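Local coordinates for proline dehydrogenase (Bradyrhizobium japonicum USDA 110, PDB 3HAZ), which probably oxidises proline to glutamate in two steps, as a bifunctional enzyme that binds FAD for the first and NAD for the second, at residues A76-A81 with R159-L164; H109-T114 with D770-P775; L171-E176 with G447-L452. All blocks are in the same frame, centred on the assembly; numbering follows the deposited sequence.

Interaction 1 of 3, residues A76-A81 with R159-L164; sequences ALMVLA and RQAMRL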
loop_
_atom_site.group_PDB
_atom_site.type_symbol
_atom_site.label_atom_id
_atom_site.label_comp_id
_atom_site.label_asym_id
_atom_site.label_seq_id
_atom_site.Cartn_x
_atom_site.Cartn_y
_atom_site.Cartn_z
ATOM N N ALA A 76 -23.956 -7.443 36.998
ATOM C CA ALA A 76 -23.899 -8.605 37.882
ATOM C C ALA A 76 -23.571 -8.206 39.323
ATOM O O ALA A 76 -24.113 -8.777 40.270
ATOM C CB ALA A 76 -22.893 -9.634 37.364
ATOM N N LEU A 77 -22.690 -7.225 39.491
ATOM C CA LEU A 77 -22.287 -6.816 40.831
ATOM C C LEU A 77 -23.390 -6.009 41.520
ATOM O O LEU A 77 -23.592 -6.122 42.727
ATOM C CB LEU A 77 -20.974 -6.032 40.793
ATOM C CG LEU A 77 -19.754 -6.834 40.326
ATOM C CD1 LEU A 77 -18.498 -5.986 40.402
ATOM C CD2 LEU A 77 -19.588 -8.116 41.129
ATOM N N MET A 78 -24.110 -5.208 40.742
ATOM C CA MET A 78 -25.237 -4.444 41.274
ATOM C C MET A 78 -26.387 -5.352 41.703
ATOM O O MET A 78 -27.084 -5.077 42.682
ATOM C CB MET A 78 -25.717 -3.418 40.241
ATOM C CG MET A 78 -24.715 -2.279 40.006
ATOM S SD MET A 78 -25.251 -1.133 38.720
ATOM C CE MET A 78 -26.266 0.001 39.667
ATOM N N VAL A 79 -26.583 -6.435 40.959
ATOM C CA VAL A 79 -27.589 -7.425 41.309
ATOM C C VAL A 79 -27.189 -8.141 42.591
ATOM O O VAL A 79 -27.999 -8.307 43.498
ATOM C CB VAL A 79 -27.788 -8.452 40.173
ATOM C CG1 VAL A 79 -28.593 -9.661 40.666
ATOM C CG2 VAL A 79 -28.475 -7.796 38.988
ATOM N N LEU A 80 -25.935 -8.573 42.662
ATOM C CA LEU A 80 -25.438 -9.215 43.868
ATOM C C LEU A 80 -25.534 -8.236 45.047
ATOM O O LEU A 80 -25.906 -8.619 46.156
ATOM C CB LEU A 80 -23.991 -9.673 43.667
ATOM C CG LEU A 80 -23.304 -10.284 44.887
ATOM C CD1 LEU A 80 -24.114 -11.467 45.426
ATOM C CD2 LEU A 80 -21.883 -10.709 44.554
ATOM N N ALA A 81 -25.203 -6.971 44.796
ATOM C CA ALA A 81 -25.285 -5.932 45.822
ATOM C C ALA A 81 -26.693 -5.826 46.409
ATOM O O ALA A 81 -26.853 -5.794 47.628
ATOM C CB ALA A 81 -24.817 -4.577 45.275
ATOM N N ARG A 159 -18.883 -4.118 47.421
ATOM C CA ARG A 159 -19.235 -3.203 48.507
ATOM C C ARG A 159 -19.608 -1.825 47.975
ATOM O O ARG A 159 -20.532 -1.184 48.476
ATOM C CB ARG A 159 -18.095 -3.081 49.524
ATOM C CG ARG A 159 -17.864 -4.351 50.325
ATOM C CD ARG A 159 -16.968 -4.103 51.533
ATOM N NE ARG A 159 -16.575 -5.355 52.172
ATOM C CZ ARG A 159 -17.318 -5.997 53.066
ATOM N NH1 ARG A 159 -18.495 -5.496 53.428
ATOM N NH2 ARG A 159 -16.886 -7.141 53.589
ATOM N N GLN A 160 -18.883 -1.369 46.956
ATOM C CA GLN A 160 -19.208 -0.104 46.304
ATOM C C GLN A 160 -20.564 -0.177 45.609
ATOM O O GLN A 160 -21.354 0.761 45.676
ATOM C CB GLN A 160 -18.120 0.265 45.296
ATOM C CG GLN A 160 -18.230 1.666 44.753
ATOM C CD GLN A 160 -17.043 2.029 43.871
ATOM O OE1 GLN A 160 -15.925 1.550 44.081
ATOM N NE2 GLN A 160 -17.284 2.872 42.878
ATOM N N ALA A 161 -20.833 -1.297 44.939
ATOM C CA ALA A 161 -22.129 -1.493 44.297
ATOM C C ALA A 161 -23.227 -1.411 45.356
ATOM O O ALA A 161 -24.324 -0.899 45.106
ATOM C CB ALA A 161 -22.177 -2.851 43.552
ATOM N N MET A 162 -22.922 -1.913 46.547
ATOM C CA MET A 162 -23.893 -1.896 47.635
ATOM C C MET A 162 -24.241 -0.473 48.075
ATOM O O MET A 162 -25.408 -0.177 48.338
ATOM C CB MET A 162 -23.414 -2.742 48.822
ATOM C CG MET A 162 -23.506 -4.245 48.552
ATOM S SD MET A 162 -22.720 -5.276 49.810
ATOM C CE MET A 162 -23.833 -5.042 51.199
ATOM N N ARG A 163 -23.249 0.414 48.154
ATOM C CA ARG A 163 -23.576 1.794 48.499
ATOM C C ARG A 163 -24.331 2.492 47.370
ATOM O O ARG A 163 -25.185 3.346 47.621
ATOM C CB ARG A 163 -22.362 2.611 48.985
ATOM C CG ARG A 163 -21.038 2.319 48.308
ATOM C CD ARG A 163 -19.875 2.840 49.156
ATOM N NE ARG A 163 -18.570 2.555 48.558
ATOM C CZ ARG A 163 -17.821 1.495 48.853
ATOM N NH1 ARG A 163 -16.650 1.317 48.255
ATOM N NH2 ARG A 163 -18.242 0.609 49.746
ATOM N N LEU A 164 -24.048 2.115 46.127
ATOM C CA LEU A 164 -24.762 2.723 45.011
ATOM C C LEU A 164 -26.227 2.283 45.004
ATOM O O LEU A 164 -27.135 3.107 44.855
ATOM C CB LEU A 164 -24.075 2.411 43.671
ATOM C CG LEU A 164 -22.709 3.074 43.453
ATOM C CD1 LEU A 164 -22.002 2.482 42.242
ATOM C CD2 LEU A 164 -22.822 4.596 43.329
#

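Interaction 2 of 3, residues H109-T114 with D770-P775; sequences HETKST and DATALP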
loop_
_atom_site.group_PDB
_atom_site.type_symbol
_atom_site.label_atom_id
_atom_site.label_comp_id
_atom_site.label_asym_id
_atom_site.label_seq_id
_atom_site.Cartn_x
_atom_site.Cartn_y
_atom_site.Cartn_z
ATOM N N HIS A 109 -23.547 -18.061 42.850
ATOM C CA HIS A 109 -23.816 -16.736 43.395
ATOM C C HIS A 109 -24.501 -15.830 42.381
ATOM O O HIS A 109 -25.445 -15.115 42.721
ATOM C CB HIS A 109 -22.539 -16.072 43.933
ATOM C CG HIS A 109 -21.913 -16.804 45.078
ATOM N ND1 HIS A 109 -20.580 -16.674 45.406
ATOM C CD2 HIS A 109 -22.432 -17.688 45.963
ATOM C CE1 HIS A 109 -20.308 -17.439 46.447
ATOM N NE2 HIS A 109 -21.415 -18.063 46.807
ATOM N N GLU A 110 -24.013 -15.845 41.142
ATOM C CA GLU A 110 -24.613 -15.044 40.081
ATOM C C GLU A 110 -26.050 -15.491 39.807
ATOM O O GLU A 110 -26.949 -14.671 39.634
ATOM C CB GLU A 110 -23.786 -15.138 38.790
ATOM C CG GLU A 110 -24.319 -14.250 37.672
ATOM C CD GLU A 110 -23.408 -14.186 36.447
ATOM O OE1 GLU A 110 -22.456 -14.988 36.352
ATOM O OE2 GLU A 110 -23.655 -13.326 35.575
ATOM N N THR A 111 -26.258 -16.801 39.760
ATOM C CA THR A 111 -27.589 -17.353 39.495
ATOM C C THR A 111 -28.575 -17.055 40.622
ATOM O O THR A 111 -29.683 -16.560 40.376
ATOM C CB THR A 111 -27.519 -18.874 39.227
ATOM O OG1 THR A 111 -26.655 -19.100 38.104
ATOM C CG2 THR A 111 -28.902 -19.443 38.909
ATOM N N LYS A 112 -28.165 -17.333 41.857
ATOM C CA LYS A 112 -29.031 -17.095 43.015
ATOM C C LYS A 112 -29.387 -15.619 43.186
ATOM O O LYS A 112 -30.554 -15.278 43.400
ATOM C CB LYS A 112 -28.408 -17.645 44.313
ATOM C CG LYS A 112 -28.482 -19.168 44.443
ATOM C CD LYS A 112 -29.926 -19.657 44.417
ATOM C CE LYS A 112 -30.002 -21.164 44.630
ATOM N NZ LYS A 112 -31.399 -21.622 44.867
ATOM N N SER A 113 -28.390 -14.745 43.104
ATOM C CA SER A 113 -28.642 -13.315 43.299
ATOM C C SER A 113 -29.599 -12.762 42.245
ATOM O O SER A 113 -30.412 -11.889 42.542
ATOM C CB SER A 113 -27.339 -12.508 43.300
ATOM O OG SER A 113 -26.619 -12.691 42.089
ATOM N N THR A 114 -29.507 -13.272 41.016
ATOM C CA THR A 114 -30.402 -12.821 39.955
ATOM C C THR A 114 -31.820 -13.394 40.129
ATOM O O THR A 114 -32.810 -12.678 39.941
ATOM C CB THR A 114 -29.856 -13.147 38.538
ATOM O OG1 THR A 114 -28.472 -12.777 38.443
ATOM C CG2 THR A 114 -30.647 -12.393 37.486
ATOM N N ASP A 770 -31.729 -19.976 31.857
ATOM C CA ASP A 770 -31.322 -20.082 33.262
ATOM C C ASP A 770 -31.778 -18.867 34.060
ATOM O O ASP A 770 -32.396 -17.960 33.504
ATOM C CB ASP A 770 -29.808 -20.339 33.409
ATOM C CG ASP A 770 -28.948 -19.148 33.005
ATOM O OD1 ASP A 770 -29.407 -17.987 33.064
ATOM O OD2 ASP A 770 -27.776 -19.383 32.648
ATOM N N ALA A 771 -31.474 -18.851 35.356
ATOM C CA ALA A 771 -32.017 -17.829 36.249
ATOM C C ALA A 771 -31.357 -16.457 36.126
ATOM O O ALA A 771 -31.793 -15.502 36.776
ATOM C CB ALA A 771 -31.989 -18.310 37.703
ATOM N N THR A 772 -30.310 -16.351 35.310
ATOM C CA THR A 772 -29.735 -15.045 35.012
ATOM C C THR A 772 -30.420 -14.381 33.822
ATOM O O THR A 772 -30.124 -13.233 33.493
ATOM C CB THR A 772 -28.220 -15.106 34.719
ATOM O OG1 THR A 772 -27.999 -15.745 33.451
ATOM C CG2 THR A 772 -27.485 -15.857 35.822
ATOM N N ALA A 773 -31.324 -15.097 33.165
ATOM C CA ALA A 773 -32.023 -14.519 32.023
ATOM C C ALA A 773 -33.096 -13.561 32.521
ATOM O O ALA A 773 -33.717 -13.806 33.552
ATOM C CB ALA A 773 -32.645 -15.611 31.168
ATOM N N LEU A 774 -33.312 -12.474 31.790
ATOM C CA LEU A 774 -34.400 -11.549 32.102
ATOM C C LEU A 774 -35.745 -12.169 31.731
ATOM O O LEU A 774 -36.026 -12.391 30.551
ATOM C CB LEU A 774 -34.197 -10.232 31.347
ATOM C CG LEU A 774 -35.189 -9.109 31.643
ATOM C CD1 LEU A 774 -35.148 -8.735 33.112
ATOM C CD2 LEU A 774 -34.894 -7.899 30.765
ATOM N N PRO A 775 -36.593 -12.448 32.734
ATOM C CA PRO A 775 -37.863 -13.129 32.438
ATOM C C PRO A 775 -38.722 -12.447 31.357
ATOM O O PRO A 775 -39.349 -13.153 30.566
ATOM C CB PRO A 775 -38.583 -13.147 33.800
ATOM C CG PRO A 775 -37.469 -13.111 34.799
ATOM C CD PRO A 775 -36.418 -12.208 34.180
#

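Interaction 3 of 3, residues L171-E176 with G447-L452; sequences LGETIE and GSHRDL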
loop_
_atom_site.group_PDB
_atom_site.type_symbol
_atom_site.label_atom_id
_atom_site.label_comp_id
_atom_site.label_asym_id
_atom_site.label_seq_id
_atom_site.Cartn_x
_atom_site.Cartn_y
_atom_site.Cartn_z
ATOM N N LEU A 171 -35.897 0.588 46.479
ATOM C CA LEU A 171 -36.298 -0.747 46.031
ATOM C C LEU A 171 -36.952 -1.575 47.136
ATOM O O LEU A 171 -36.683 -1.371 48.312
ATOM C CB LEU A 171 -35.067 -1.497 45.521
ATOM C CG LEU A 171 -34.674 -1.367 44.045
ATOM C CD1 LEU A 171 -35.212 -0.095 43.419
ATOM C CD2 LEU A 171 -33.170 -1.455 43.892
ATOM N N GLY A 172 -37.793 -2.524 46.738
ATOM C CA GLY A 172 -38.398 -3.462 47.665
ATOM C C GLY A 172 -38.926 -4.671 46.918
ATOM O O GLY A 172 -39.002 -4.662 45.691
ATOM N N GLU A 173 -39.294 -5.717 47.648
ATOM C CA GLU A 173 -39.874 -6.898 47.022
ATOM C C GLU A 173 -41.225 -6.568 46.394
ATOM O O GLU A 173 -41.614 -7.159 45.386
ATOM C CB GLU A 173 -40.023 -8.030 48.035
ATOM C CG GLU A 173 -38.703 -8.636 48.471
ATOM C CD GLU A 173 -38.881 -9.971 49.173
ATOM O OE1 GLU A 173 -39.961 -10.586 49.030
ATOM O OE2 GLU A 173 -37.934 -10.405 49.865
ATOM N N THR A 174 -41.927 -5.619 46.999
ATOM C CA THR A 174 -43.199 -5.138 46.484
ATOM C C THR A 174 -43.138 -3.617 46.470
ATOM O O THR A 174 -42.237 -3.029 47.063
ATOM C CB THR A 174 -44.374 -5.553 47.394
ATOM O OG1 THR A 174 -44.200 -4.981 48.699
ATOM C CG2 THR A 174 -44.480 -7.080 47.502
ATOM N N ILE A 175 -44.097 -2.977 45.810
ATOM C CA ILE A 175 -44.098 -1.520 45.744
ATOM C C ILE A 175 -44.257 -0.940 47.155
ATOM O O ILE A 175 -43.593 0.038 47.510
ATOM C CB ILE A 175 -45.168 -0.968 44.741
ATOM C CG1 ILE A 175 -44.973 0.531 44.482
ATOM C CG2 ILE A 175 -46.579 -1.201 45.254
ATOM C CD1 ILE A 175 -43.572 0.919 44.019
ATOM N N GLU A 176 -45.104 -1.566 47.973
ATOM C CA GLU A 176 -45.338 -1.091 49.343
ATOM C C GLU A 176 -44.041 -0.997 50.135
ATOM O O GLU A 176 -43.837 -0.058 50.902
ATOM C CB GLU A 176 -46.325 -1.996 50.101
ATOM C CG GLU A 176 -47.743 -1.991 49.563
ATOM C CD GLU A 176 -47.927 -2.958 48.404
ATOM O OE1 GLU A 176 -46.976 -3.708 48.094
ATOM O OE2 GLU A 176 -49.024 -2.968 47.802
ATOM N N GLY A 447 -39.194 1.252 42.754
ATOM C CA GLY A 447 -40.001 0.104 42.387
ATOM C C GLY A 447 -39.655 -1.236 43.016
ATOM O O GLY A 447 -38.887 -1.321 43.970
ATOM N N SER A 448 -40.234 -2.295 42.455
ATOM C CA SER A 448 -40.010 -3.662 42.924
ATOM C C SER A 448 -38.785 -4.323 42.293
ATOM O O SER A 448 -38.378 -3.971 41.182
ATOM C CB SER A 448 -41.246 -4.512 42.634
ATOM O OG SER A 448 -42.364 -3.988 43.318
ATOM N N HIS A 449 -38.207 -5.290 43.006
ATOM C CA HIS A 449 -37.071 -6.055 42.493
ATOM C C HIS A 449 -37.345 -6.696 41.123
ATOM O O HIS A 449 -36.444 -6.815 40.292
ATOM C CB HIS A 449 -36.659 -7.154 43.480
ATOM C CG HIS A 449 -36.064 -6.641 44.756
ATOM N ND1 HIS A 449 -36.383 -7.166 45.989
ATOM C CD2 HIS A 449 -35.168 -5.650 44.987
ATOM C CE1 HIS A 449 -35.713 -6.522 46.927
ATOM N NE2 HIS A 449 -34.968 -5.598 46.345
ATOM N N ARG A 450 -38.579 -7.131 40.897
ATOM C CA ARG A 450 -38.914 -7.824 39.652
ATOM C C ARG A 450 -38.811 -6.902 38.434
ATOM O O ARG A 450 -38.826 -7.368 37.298
ATOM C CB ARG A 450 -40.305 -8.450 39.733
ATOM C CG ARG A 450 -41.428 -7.437 39.846
ATOM C CD ARG A 450 -42.717 -8.106 40.310
ATOM N NE ARG A 450 -43.290 -8.981 39.291
ATOM C CZ ARG A 450 -44.338 -9.772 39.507
ATOM N NH1 ARG A 450 -44.910 -9.795 40.705
ATOM N NH2 ARG A 450 -44.812 -10.542 38.531
ATOM N N ASP A 451 -38.677 -5.600 38.679
ATOM C CA ASP A 451 -38.563 -4.620 37.600
ATOM C C ASP A 451 -37.184 -3.967 37.527
ATOM O O ASP A 451 -36.945 -3.085 36.700
ATOM C CB ASP A 451 -39.639 -3.553 37.749
ATOM C CG ASP A 451 -41.029 -4.139 37.716
ATOM O OD1 ASP A 451 -41.306 -4.886 36.763
ATOM O OD2 ASP A 451 -41.828 -3.869 38.637
ATOM N N LEU A 452 -36.276 -4.406 38.386
ATOM C CA LEU A 452 -34.947 -3.806 38.434
ATOM C C LEU A 452 -34.071 -4.121 37.210
ATOM O O LEU A 452 -33.496 -3.216 36.607
ATOM C CB LEU A 452 -34.220 -4.229 39.705
ATOM C CG LEU A 452 -32.775 -3.735 39.778
ATOM C CD1 LEU A 452 -32.724 -2.209 39.699
ATOM C CD2 LEU A 452 -32.103 -4.253 41.033
HETATM O O HOH W 1 -40.410 -7.923 43.172
#

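Interaction 1 of 3, residues A76-A81 with R159-L164
Met162 lies against Ala81 where helix 71-85 crosses helix 151-168. Its CB is 4.2 Å from Ala81 CB. With CG anti to the carbonyl carbon (chi1 -74°), the chain passes close over this alanine. CG is the nearest side-chain atom, 3.5 Å from Ala81 CB, and it also touches Ala81 CA. SD runs on past the alanine. The bend at chi3 (70°) turns CE off the line of the chain, so the grip on helix 71-85 is made by the near half of the side chain.

The centre of the crossing is a pair of alanines. Ala81 CB meets Ala161 CB at 3.6 Å, and it also rests on the backbone between Ala161 and Met162. Ala161 CB is 3.7 Å from Leu77 O, a carbonyl already bonded to Ala81 N within its own helix. Leu77 and Met78 flank it more loosely. The short axis segments approach to 8.1 Å and cross at -69°. Met63 of helix 60-66 also packs on Ala161. Both helices belong to the region matching the DNA-binding domain of proline dehydrogenase. No hydrogen bond or salt bridge joins the two segments, so the contact rests on apolar packing: two alanine methyls let the helices come close, and Met162 CG packs beside them.

Interaction 2 of 3, residues H109-T114 with D770-P775
Thr111 and Thr114 face the loop of Ala771 and Thr772 mainly with their methyl groups. Thr111 CG2, anti to the backbone N, touches Ala771 CB at 3.5 Å. Thr114 CG2 reaches across to the backbone, 3.4 Å from Ala771 O, and also meets Thr772 CA. Thr772 CG2 comes back the other way, lying 4.0 Å from Glu110 CG and as near to Thr111 CA. The side chains of Thr111 and Thr772 cross at about a right angle.

No hydrogen bond spans the two segments. The helix threonines turn their hydroxyls to their own backbone. Thr114 OG1 donates to Glu110 O at 2.7 Å, and Thr111 OG1 is bonded to Ile107 O. The loop follows strand 765-769 of the aldehyde dehydrogenase region, and the helix belongs to the DNA-binding domain region. The loop is shaped by a type I beta turn from Asp770 to Ala773. An Asx turn lies within it: Thr772 N reaches Asp770 OD1 at 2.9 Å from above the carboxylate plane. Thr772 OG1 donates to the same oxygen at 2.7 Å, on its syn side and from the same face.

Salt bridges and further polar bonds run to other residues. The carboxylate of Glu110 binds Thr141 and Arg923, while Thr772 OG1 also bonds Arg923 N. Lys112 pairs with Asp805.

Interaction 3 of 3, residues L171-E176 with G447-L452
Gly172 and Ser448 pair as neighbours in parallel strands, as do Leu171 and Gly447. Gly447 O accepts from Gly172 N at 3.2 Å, and the CA-H of Leu171 approaches it too. Gly172 O is satisfied by His449 N at 2.9 Å. The CA-H of Ser448 adds a contact of 3.1 Å between Ser448 CA and Gly172 O. One water bridges the two segments, donating to Glu173 O at 2.6 Å and accepting from Arg450 N. Thr174 is the N-cap of helix 175-182: OG1 donates to Glu176 OE1 at 3.1 Å and accepts a weak hydrogen bond from Gln177 N.

The His449 ring lies by the strand end. Gly172 O sits over one face of the ring, nearer its edge than its centre, and Glu173 CG comes 3.7 Å from His449 ND1. Outside the two segments, NE2 is hydrogen-bonded to Glu82. With an alanine here, Glu82 would probably lose this partner, and the Gly172 carbonyl and Glu173 CG would lose the ring that packs on them.

Leu171 CD2 meets Leu452 CD2 across the contact, and Met165 of helix 151-168 touches both leucines. Strand 440-448 belongs to the parallel sheet of the proline dehydrogenase barrel, where it also pairs with strands 193-196 and 416-420. Strand 170-172, just after helix 151-168, joins it as a further parallel partner.

From the N terminus, helix 71-85 comes first, then helix 106-115. Helix 151-168 then packs back on the first of these, and interaction 1 closes a largely helical loop of 77 residues. Strand 170-172 follows at once and opens interaction 3, which closes at residues 447-452 after most of the proline dehydrogenase barrel. Interactions 1 and 3 are therefore in series. Interaction 2 starts inside the loop of interaction 1 and ends at residues 770-775, so it crosses interaction 1 and encloses interaction 3. Val79 packs on Ser113 and Thr114, linking interactions 1 and 2 directly. Interaction 1 holds the N-terminal helices together, interaction 2 ties them to the aldehyde dehydrogenase region, and interaction 3 ties the strand after them to the barrel sheet.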